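Local coordinates for thiamine-binding periplasmic protein (Escherichia coli, PDB 2QRY) that binds thiamine, thiamine phosphate and thiamine diphosphate with high affinity in the periplasm and serves the ThiBPQ ABC transporter in thiamine import, at residues Arg69-Gly74 against Ser94-Phe99; Phe128-Asp133 against Leu168-Trp173; Ala277-Asn282 against Thr291-Phe296. All coordinates share one frame; numbering follows the deposited sequence.

Contact 1 (Arg69-Gly74 against Ser94-Phe99); sequences RLRMEG and SKTGLF
The side chains of Leu70 and Leu98 lie alongside one another, running opposite ways, where the last turn of helix 63-73 meets the chain leaving helix 90-96. This is the dense part of the contact. CD2 of Leu98 approaches CG of Leu70 to 3.5 Å, tighter than usual carbon packing, and the same methyl lies 3.1 Å from Leu70 O, a carbonyl that already accepts the backbone N-H of Gly74. At chi1 -172° the Leu70 side chain extends away from its own N, which takes CD2 toward CZ of Phe99, 3.3 Å away and approached obliquely to the ring. Both residues also touch Val82, so strand 81-86 floors this apolar side, and Phe120 meets the Phe99 ring edge-to-face.

The outer side is looser. Here the exposed Arg71 chain passes Thr96 with its CG 3.5 Å from OG1; no hydrogen bond joins the two. A glycine of positive phi follows each helix, Gly74 and Gly97, and the turn at Gly97 brings Leu98 and Phe99 round to face Leu70. With no hydrogen bond or salt bridge across it, the contact probably rests on apolar shape fit within this solute-binding fold, the Leu70 side chain being about 14 Å from the bound thiamin phosphate.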
loop_
_atom_site.group_PDB
_atom_site.type_symbol
_atom_site.label_atom_id
_atom_site.label_comp_id
_atom_site.label_asym_id
_atom_site.label_seq_id
_atom_site.Cartn_x
_atom_site.Cartn_y
_atom_site.Cartn_z
ATOM N N ARG A 69 -11.692 -8.451 -7.369
ATOM C CA ARG A 69 -11.536 -9.466 -8.392
ATOM C C ARG A 69 -11.693 -10.860 -7.793
ATOM O O ARG A 69 -12.342 -11.734 -8.378
ATOM C CB ARG A 69 -10.179 -9.335 -9.074
ATOM C CG ARG A 69 -9.973 -10.369 -10.150
ATOM C CD ARG A 69 -8.924 -9.924 -11.133
ATOM N NE ARG A 69 -8.626 -10.963 -12.114
ATOM C CZ ARG A 69 -7.893 -10.766 -13.201
ATOM N NH1 ARG A 69 -7.385 -9.566 -13.446
ATOM N NH2 ARG A 69 -7.666 -11.772 -14.039
ATOM N N LEU A 70 -11.113 -11.064 -6.616
ATOM C CA LEU A 70 -11.205 -12.356 -5.950
ATOM C C LEU A 70 -12.657 -12.660 -5.576
ATOM O O LEU A 70 -13.098 -13.802 -5.660
ATOM C CB LEU A 70 -10.338 -12.372 -4.691
ATOM C CG LEU A 70 -10.221 -13.748 -4.039
ATOM C CD1 LEU A 70 -9.354 -14.640 -4.909
ATOM C CD2 LEU A 70 -9.625 -13.623 -2.658
ATOM N N ARG A 71 -13.394 -11.639 -5.153
ATOM C CA ARG A 71 -14.788 -11.824 -4.781
ATOM C C ARG A 71 -15.635 -12.244 -5.980
ATOM O O ARG A 71 -16.720 -12.807 -5.816
ATOM C CB ARG A 71 -15.355 -10.536 -4.205
ATOM C CG ARG A 71 -14.644 -10.053 -2.973
ATOM C CD ARG A 71 -15.255 -8.760 -2.506
ATOM N NE ARG A 71 -16.678 -8.926 -2.252
ATOM C CZ ARG A 71 -17.500 -7.929 -1.948
ATOM N NH1 ARG A 71 -17.033 -6.685 -1.863
ATOM N NH2 ARG A 71 -18.786 -8.174 -1.725
HETATM N N MSE A 72 -15.147 -11.958 -7.184
HETATM C CA MSE A 72 -15.879 -12.322 -8.382
HETATM C C MSE A 72 -15.395 -13.636 -8.978
HETATM O O MSE A 72 -16.094 -14.241 -9.779
HETATM C CB MSE A 72 -15.799 -11.198 -9.413
HETATM C CG MSE A 72 -16.675 -10.007 -9.056
HETATM SE SE MSE A 72 -16.556 -8.562 -10.349
HETATM C CE MSE A 72 -17.321 -7.152 -9.250
ATOM N N GLU A 73 -14.202 -14.075 -8.584
ATOM C CA GLU A 73 -13.663 -15.341 -9.073
ATOM C C GLU A 73 -14.233 -16.448 -8.191
ATOM O O GLU A 73 -14.462 -17.573 -8.642
ATOM C CB GLU A 73 -12.131 -15.375 -8.985
ATOM C CG GLU A 73 -11.406 -14.274 -9.750
ATOM C CD GLU A 73 -9.945 -14.612 -10.041
ATOM O OE1 GLU A 73 -9.236 -15.078 -9.128
ATOM O OE2 GLU A 73 -9.497 -14.404 -11.184
ATOM N N GLY A 74 -14.466 -16.116 -6.926
ATOM C CA GLY A 74 -15.004 -17.095 -5.999
ATOM C C GLY A 74 -14.097 -18.306 -5.891
ATOM O O GLY A 74 -12.874 -18.173 -5.915
ATOM N N SER A 94 -12.404 -10.632 5.187
ATOM C CA SER A 94 -12.898 -11.730 6.014
ATOM C C SER A 94 -14.401 -11.985 5.834
ATOM O O SER A 94 -14.831 -13.134 5.765
ATOM C CB SER A 94 -12.586 -11.471 7.495
ATOM O OG SER A 94 -13.554 -10.626 8.095
ATOM N N LYS A 95 -15.201 -10.924 5.752
ATOM C CA LYS A 95 -16.646 -11.094 5.581
ATOM C C LYS A 95 -16.954 -11.863 4.294
ATOM O O LYS A 95 -18.037 -12.428 4.131
ATOM C CB LYS A 95 -17.336 -9.736 5.555
ATOM N N THR A 96 -15.986 -11.890 3.388
ATOM C CA THR A 96 -16.147 -12.575 2.116
ATOM C C THR A 96 -16.116 -14.095 2.303
ATOM O O THR A 96 -16.806 -14.826 1.603
ATOM C CB THR A 96 -15.041 -12.130 1.115
ATOM O OG1 THR A 96 -15.595 -12.043 -0.202
ATOM C CG2 THR A 96 -13.888 -13.121 1.094
ATOM N N GLY A 97 -15.318 -14.566 3.252
ATOM C CA GLY A 97 -15.232 -15.995 3.496
ATOM C C GLY A 97 -14.293 -16.723 2.550
ATOM O O GLY A 97 -14.162 -17.941 2.625
ATOM N N LEU A 98 -13.627 -15.977 1.670
ATOM C CA LEU A 98 -12.702 -16.557 0.699
ATOM C C LEU A 98 -11.326 -16.919 1.265
ATOM O O LEU A 98 -10.551 -17.632 0.623
ATOM C CB LEU A 98 -12.526 -15.599 -0.488
ATOM C CG LEU A 98 -13.435 -15.756 -1.719
ATOM C CD1 LEU A 98 -14.877 -15.919 -1.312
ATOM C CD2 LEU A 98 -13.275 -14.541 -2.616
ATOM N N PHE A 99 -11.019 -16.443 2.464
ATOM C CA PHE A 99 -9.719 -16.732 3.061
ATOM C C PHE A 99 -9.756 -17.701 4.228
ATOM O O PHE A 99 -10.722 -17.745 4.980
ATOM C CB PHE A 99 -9.052 -15.436 3.507
ATOM C CG PHE A 99 -8.876 -14.446 2.399
ATOM C CD1 PHE A 99 -9.845 -13.481 2.154
ATOM C CD2 PHE A 99 -7.756 -14.500 1.574
ATOM C CE1 PHE A 99 -9.705 -12.582 1.104
ATOM C CE2 PHE A 99 -7.606 -13.609 0.522
ATOM C CZ PHE A 99 -8.583 -12.646 0.286
#

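Contact 2 (Phe128-Asp133 against Leu168-Trp173); sequences FAFVYD and LGLLLW
Strand 128-133 and helix 168-173 run nearly perpendicular, their directions 100° apart and their axes 9.1 Å from each other at closest approach, with the backbones nearest at Phe128 and Gly169. This is helix-on-sheet packing in the α/β architecture of a type 2 periplasmic binding protein, and every residue that touches is buried. Gly169 presents bare backbone to the Phe128 ring, which allows CE2 of Phe128 to settle 3.4 Å from Gly169 CA. The same ring also meets that of Tyr218, a thiamine-binding residue.

Further along the strand, Phe130 takes two partners from the helix. Its CZ lies 3.9 Å from CD1 of Leu170, the side chains crossing at about a right angle, while its CE1 comes 3.7 Å from CZ3 of Trp173. The two aromatic groups meet rim to rim, planes 26° apart, neither lying over the other. Trp173 reaches this far because its CG stands anti to the backbone N (chi1 -172°), which sends the indole out to the strand. Its NE1 is hydrogen-bonded to Gly242 O, and Phe128 O, bonded to ND1 of His243, sits over one indole face 4.0 Å from CH2.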
loop_
_atom_site.group_PDB
_atom_site.type_symbol
_atom_site.label_atom_id
_atom_site.label_comp_id
_atom_site.label_asym_id
_atom_site.label_seq_id
_atom_site.Cartn_x
_atom_site.Cartn_y
_atom_site.Cartn_z
ATOM N N PHE A 128 1.304 6.905 4.096
ATOM C CA PHE A 128 0.990 7.627 2.877
ATOM C C PHE A 128 1.406 9.081 3.045
ATOM O O PHE A 128 1.235 9.674 4.113
ATOM C CB PHE A 128 -0.510 7.557 2.572
ATOM C CG PHE A 128 -1.038 6.160 2.452
ATOM C CD1 PHE A 128 -0.555 5.300 1.468
ATOM C CD2 PHE A 128 -2.019 5.702 3.325
ATOM C CE1 PHE A 128 -1.040 4.005 1.360
ATOM C CE2 PHE A 128 -2.513 4.407 3.224
ATOM C CZ PHE A 128 -2.023 3.555 2.241
ATOM N N ALA A 129 1.951 9.649 1.979
ATOM C CA ALA A 129 2.386 11.030 2.006
ATOM C C ALA A 129 2.540 11.555 0.585
ATOM O O ALA A 129 2.719 10.781 -0.357
ATOM C CB ALA A 129 3.711 11.134 2.746
ATOM N N PHE A 130 2.463 12.872 0.433
ATOM C CA PHE A 130 2.637 13.470 -0.872
ATOM C C PHE A 130 4.110 13.726 -1.123
ATOM O O PHE A 130 4.790 14.356 -0.313
ATOM C CB PHE A 130 1.855 14.778 -0.983
ATOM C CG PHE A 130 0.380 14.583 -1.150
ATOM C CD1 PHE A 130 -0.457 14.510 -0.046
ATOM C CD2 PHE A 130 -0.174 14.476 -2.415
ATOM C CE1 PHE A 130 -1.832 14.333 -0.203
ATOM C CE2 PHE A 130 -1.551 14.298 -2.581
ATOM C CZ PHE A 130 -2.376 14.227 -1.467
ATOM N N VAL A 131 4.604 13.208 -2.240
ATOM C CA VAL A 131 6.003 13.384 -2.616
ATOM C C VAL A 131 6.142 14.507 -3.633
ATOM O O VAL A 131 5.267 14.696 -4.484
ATOM C CB VAL A 131 6.576 12.097 -3.228
ATOM C CG1 VAL A 131 7.930 12.379 -3.865
ATOM C CG2 VAL A 131 6.710 11.030 -2.152
ATOM N N TYR A 132 7.236 15.258 -3.531
ATOM C CA TYR A 132 7.516 16.362 -4.451
ATOM C C TYR A 132 9.016 16.460 -4.732
ATOM O O TYR A 132 9.825 15.766 -4.111
ATOM C CB TYR A 132 7.027 17.699 -3.880
ATOM C CG TYR A 132 7.728 18.119 -2.607
ATOM C CD1 TYR A 132 7.362 17.577 -1.375
ATOM C CD2 TYR A 132 8.789 19.029 -2.641
ATOM C CE1 TYR A 132 8.041 17.933 -0.197
ATOM C CE2 TYR A 132 9.477 19.389 -1.471
ATOM C CZ TYR A 132 9.095 18.838 -0.261
ATOM O OH TYR A 132 9.759 19.188 0.881
ATOM N N ASP A 133 9.371 17.340 -5.663
ATOM C CA ASP A 133 10.762 17.559 -6.049
ATOM C C ASP A 133 11.217 18.879 -5.424
ATOM O O ASP A 133 10.776 19.948 -5.848
ATOM C CB ASP A 133 10.864 17.655 -7.574
ATOM C CG ASP A 133 12.303 17.665 -8.071
ATOM O OD1 ASP A 133 13.183 18.233 -7.383
ATOM O OD2 ASP A 133 12.543 17.109 -9.166
ATOM N N LEU A 168 -7.141 4.525 -1.522
ATOM C CA LEU A 168 -8.071 4.315 -0.425
ATOM C C LEU A 168 -7.481 5.043 0.782
ATOM O O LEU A 168 -8.209 5.651 1.575
ATOM C CB LEU A 168 -8.196 2.827 -0.106
ATOM C CG LEU A 168 -9.543 2.282 0.379
ATOM C CD1 LEU A 168 -9.261 1.044 1.237
ATOM C CD2 LEU A 168 -10.336 3.328 1.164
ATOM N N GLY A 169 -6.155 4.969 0.906
ATOM C CA GLY A 169 -5.462 5.635 1.994
ATOM C C GLY A 169 -5.738 7.129 2.017
ATOM O O GLY A 169 -6.087 7.681 3.064
ATOM N N LEU A 170 -5.581 7.791 0.873
ATOM C CA LEU A 170 -5.838 9.224 0.795
ATOM C C LEU A 170 -7.304 9.532 1.109
ATOM O O LEU A 170 -7.602 10.533 1.748
ATOM C CB LEU A 170 -5.494 9.764 -0.595
ATOM C CG LEU A 170 -5.792 11.254 -0.791
ATOM C CD1 LEU A 170 -5.058 12.065 0.267
ATOM C CD2 LEU A 170 -5.372 11.688 -2.188
ATOM N N LEU A 171 -8.215 8.678 0.655
ATOM C CA LEU A 171 -9.632 8.891 0.927
ATOM C C LEU A 171 -9.872 8.905 2.433
ATOM O O LEU A 171 -10.561 9.785 2.944
ATOM C CB LEU A 171 -10.495 7.787 0.301
ATOM C CG LEU A 171 -11.995 7.884 0.634
ATOM C CD1 LEU A 171 -12.708 8.750 -0.403
ATOM C CD2 LEU A 171 -12.616 6.489 0.656
ATOM N N LEU A 172 -9.282 7.945 3.144
ATOM C CA LEU A 172 -9.475 7.856 4.589
ATOM C C LEU A 172 -8.717 8.949 5.332
ATOM O O LEU A 172 -9.178 9.456 6.360
ATOM C CB LEU A 172 -9.058 6.471 5.083
ATOM C CG LEU A 172 -9.773 5.340 4.326
ATOM C CD1 LEU A 172 -9.152 4.001 4.676
ATOM C CD2 LEU A 172 -11.265 5.359 4.646
ATOM N N TRP A 173 -7.564 9.323 4.792
ATOM C CA TRP A 173 -6.742 10.365 5.384
ATOM C C TRP A 173 -7.526 11.669 5.382
ATOM O O TRP A 173 -7.578 12.377 6.388
ATOM C CB TRP A 173 -5.458 10.513 4.582
ATOM C CG TRP A 173 -4.445 11.415 5.199
ATOM C CD1 TRP A 173 -4.397 11.844 6.497
ATOM C CD2 TRP A 173 -3.257 11.912 4.567
ATOM N NE1 TRP A 173 -3.244 12.572 6.713
ATOM C CE2 TRP A 173 -2.528 12.627 5.545
ATOM C CE3 TRP A 173 -2.734 11.819 3.269
ATOM C CZ2 TRP A 173 -1.303 13.243 5.263
ATOM C CZ3 TRP A 173 -1.518 12.434 2.989
ATOM C CH2 TRP A 173 -0.817 13.136 3.983
#

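Contact 3 (Ala277-Asn282 against Thr291-Phe296); sequences AIPTGN and TLPAGF. With TPS (thiamin phosphate), chain E.
Pro293 meets Pro279 and Thr280 with CB, CG and CD of its ring, and going round that ring from CB gives the contact atom by atom. CB lies 4.1 Å from the methyl CG2 of Thr280. The next atom, CG, is wedged between two neighbours: Thr280 CG2 at 3.4 Å, a close approach for two carbons, and Pro279 CB at 3.5 Å. CD, where the ring closes back on its own nitrogen, comes closer still to Pro279 CB, at 3.3 Å, and also rests over one face of the Phe296 ring, offset to its rim. The two prolines cross at about a right angle. In Thr280 a chi1 of 65° sets OG1 between N and C and turns the methyl opposite the carbonyl carbon, toward the proline.

In this type 2 periplasmic binding protein fold the pairing joins the loop between strands 285-286 and 305-306 to the short, weakly bonded helix 278-281, while Leu227 of helix 221-229 touches both Thr280 and Pro293. Phe296 adds an aromatic edge: its CZ is 3.6 Å from Pro279 O, which lies near the ring plane, and the same side chain touches the thiamine-binding Thr220. Ile278 O accepts from both Gly281 N and Asn282 N, at the end of the turn that leads to Asn282, a pocket residue whose O comes 3.0 Å from C7A of the bound thiamin phosphate.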
loop_
_atom_site.group_PDB
_atom_site.type_symbol
_atom_site.label_atom_id
_atom_site.label_comp_id
_atom_site.label_asym_id
_atom_site.label_seq_id
_atom_site.Cartn_x
_atom_site.Cartn_y
_atom_site.Cartn_z
ATOM N N ALA A 277 14.185 -8.425 1.617
ATOM C CA ALA A 277 14.020 -7.873 0.274
ATOM C C ALA A 277 12.987 -6.754 0.230
ATOM O O ALA A 277 12.835 -6.084 -0.792
ATOM C CB ALA A 277 13.644 -8.978 -0.708
ATOM N N ILE A 278 12.284 -6.545 1.340
ATOM C CA ILE A 278 11.270 -5.503 1.404
ATOM C C ILE A 278 11.833 -4.082 1.366
ATOM O O ILE A 278 11.382 -3.259 0.569
ATOM C CB ILE A 278 10.382 -5.648 2.668
ATOM C CG1 ILE A 278 9.344 -6.758 2.454
ATOM C CG2 ILE A 278 9.669 -4.330 2.969
ATOM C CD1 ILE A 278 8.374 -6.482 1.309
ATOM N N PRO A 279 12.826 -3.776 2.222
ATOM C CA PRO A 279 13.393 -2.428 2.229
ATOM C C PRO A 279 13.734 -1.863 0.854
ATOM O O PRO A 279 13.249 -0.798 0.490
ATOM C CB PRO A 279 14.623 -2.580 3.118
ATOM C CG PRO A 279 14.180 -3.597 4.108
ATOM C CD PRO A 279 13.514 -4.624 3.213
ATOM N N THR A 280 14.559 -2.573 0.089
ATOM C CA THR A 280 14.960 -2.084 -1.226
ATOM C C THR A 280 14.114 -2.618 -2.378
ATOM O O THR A 280 14.333 -2.258 -3.532
ATOM C CB THR A 280 16.447 -2.399 -1.505
ATOM O OG1 THR A 280 16.639 -3.817 -1.569
ATOM C CG2 THR A 280 17.331 -1.820 -0.391
ATOM N N GLY A 281 13.142 -3.468 -2.063
ATOM C CA GLY A 281 12.280 -4.009 -3.097
ATOM C C GLY A 281 10.953 -3.277 -3.181
ATOM O O GLY A 281 10.551 -2.834 -4.257
ATOM N N ASN A 282 10.281 -3.145 -2.039
ATOM C CA ASN A 282 8.982 -2.481 -1.966
ATOM C C ASN A 282 9.081 -1.078 -1.373
ATOM O O ASN A 282 8.111 -0.323 -1.405
ATOM C CB ASN A 282 8.015 -3.306 -1.113
ATOM C CG ASN A 282 6.613 -3.402 -1.725
ATOM O OD1 ASN A 282 5.614 -3.558 -1.011
ATOM N ND2 ASN A 282 6.540 -3.332 -3.047
ATOM N N THR A 291 17.608 -5.466 9.040
ATOM C CA THR A 291 18.376 -4.231 9.001
ATOM C C THR A 291 17.951 -3.331 7.848
ATOM O O THR A 291 17.949 -3.748 6.689
ATOM C CB THR A 291 19.891 -4.514 8.886
ATOM O OG1 THR A 291 20.179 -5.106 7.611
ATOM C CG2 THR A 291 20.337 -5.466 9.995
ATOM N N LEU A 292 17.580 -2.097 8.174
ATOM C CA LEU A 292 17.168 -1.143 7.158
ATOM C C LEU A 292 18.402 -0.632 6.430
ATOM O O LEU A 292 19.451 -0.417 7.037
ATOM C CB LEU A 292 16.421 0.031 7.791
ATOM C CG LEU A 292 15.173 -0.299 8.611
ATOM C CD1 LEU A 292 14.459 0.994 8.978
ATOM C CD2 LEU A 292 14.256 -1.197 7.817
ATOM N N PRO A 293 18.295 -0.440 5.110
ATOM C CA PRO A 293 19.411 0.049 4.298
ATOM C C PRO A 293 19.845 1.428 4.752
ATOM O O PRO A 293 19.016 2.236 5.178
ATOM C CB PRO A 293 18.821 0.094 2.887
ATOM C CG PRO A 293 17.751 -0.952 2.921
ATOM C CD PRO A 293 17.121 -0.715 4.267
ATOM N N ALA A 294 21.142 1.700 4.676
ATOM C CA ALA A 294 21.628 3.020 5.043
ATOM C C ALA A 294 20.897 3.915 4.052
ATOM O O ALA A 294 20.797 3.577 2.871
ATOM C CB ALA A 294 23.133 3.107 4.835
ATOM N N GLY A 295 20.369 5.036 4.523
ATOM C CA GLY A 295 19.641 5.923 3.636
ATOM C C GLY A 295 18.242 6.144 4.164
ATOM O O GLY A 295 17.681 7.231 4.030
ATOM N N PHE A 296 17.672 5.101 4.764
ATOM C CA PHE A 296 16.338 5.198 5.336
ATOM C C PHE A 296 16.334 6.202 6.486
ATOM O O PHE A 296 15.300 6.800 6.788
ATOM C CB PHE A 296 15.866 3.833 5.850
ATOM C CG PHE A 296 14.977 3.086 4.888
ATOM C CD1 PHE A 296 15.376 2.856 3.572
ATOM C CD2 PHE A 296 13.746 2.590 5.307
ATOM C CE1 PHE A 296 14.559 2.139 2.689
ATOM C CE2 PHE A 296 12.928 1.875 4.434
ATOM C CZ PHE A 296 13.338 1.651 3.123
HETATM C CM2 TPS E . 9.487 4.658 -5.074
HETATM N N3 TPS E . 4.399 1.083 -2.945
HETATM C C2 TPS E . 4.202 1.669 -4.110
HETATM S S1 TPS E . 2.581 1.252 -4.524
HETATM C C5 TPS E . 2.207 0.287 -3.088
HETATM C C4 TPS E . 3.391 0.356 -2.385
HETATM C CM4 TPS E . 3.539 -0.348 -1.041
HETATM C C6 TPS E . 0.885 -0.369 -2.840
HETATM C C7 TPS E . 0.157 -0.055 -4.147
HETATM O O7 TPS E . -1.187 -0.520 -4.194
HETATM N N1A TPS E . 7.808 4.233 -3.327
HETATM C C2A TPS E . 8.519 3.751 -4.350
HETATM N N3A TPS E . 8.386 2.486 -4.743
HETATM C C4A TPS E . 7.531 1.644 -4.124
HETATM N N4A TPS E . 7.410 0.335 -4.557
HETATM C C5A TPS E . 6.750 2.124 -3.024
HETATM C C6A TPS E . 6.934 3.467 -2.656
HETATM C C7A TPS E . 5.739 1.241 -2.254
HETATM P P1 TPS E . -1.763 -0.099 -5.644
HETATM O O1 TPS E . -1.583 1.432 -5.848
HETATM O O2 TPS E . -3.275 -0.536 -5.812
HETATM O O3 TPS E . -0.932 -0.826 -6.723
#

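How the contacts relate
The three contacts, none bridged by a hydrogen bond between its segments, show apolar packing at three depths. Contact 2 is core, a strand against a helix, with large aromatic groups and a glycine. Contact 1 lies at the surface, joining a helix end to the chain leaving another through leucines and one phenylalanine, with a polar margin that contact 2 lacks. Contact 3, partly buried, sets a short helix against an irregular loop and relies on stiff proline rings. Contacts 2 and 3 have strand 121-133 in common: contact 2 uses its far end, whereas Ile278 and Asn282 of contact 3 touch its beginning. Only contact 3 contains a pocket residue. The centres of contacts 1 and 3 are about 32 Å apart.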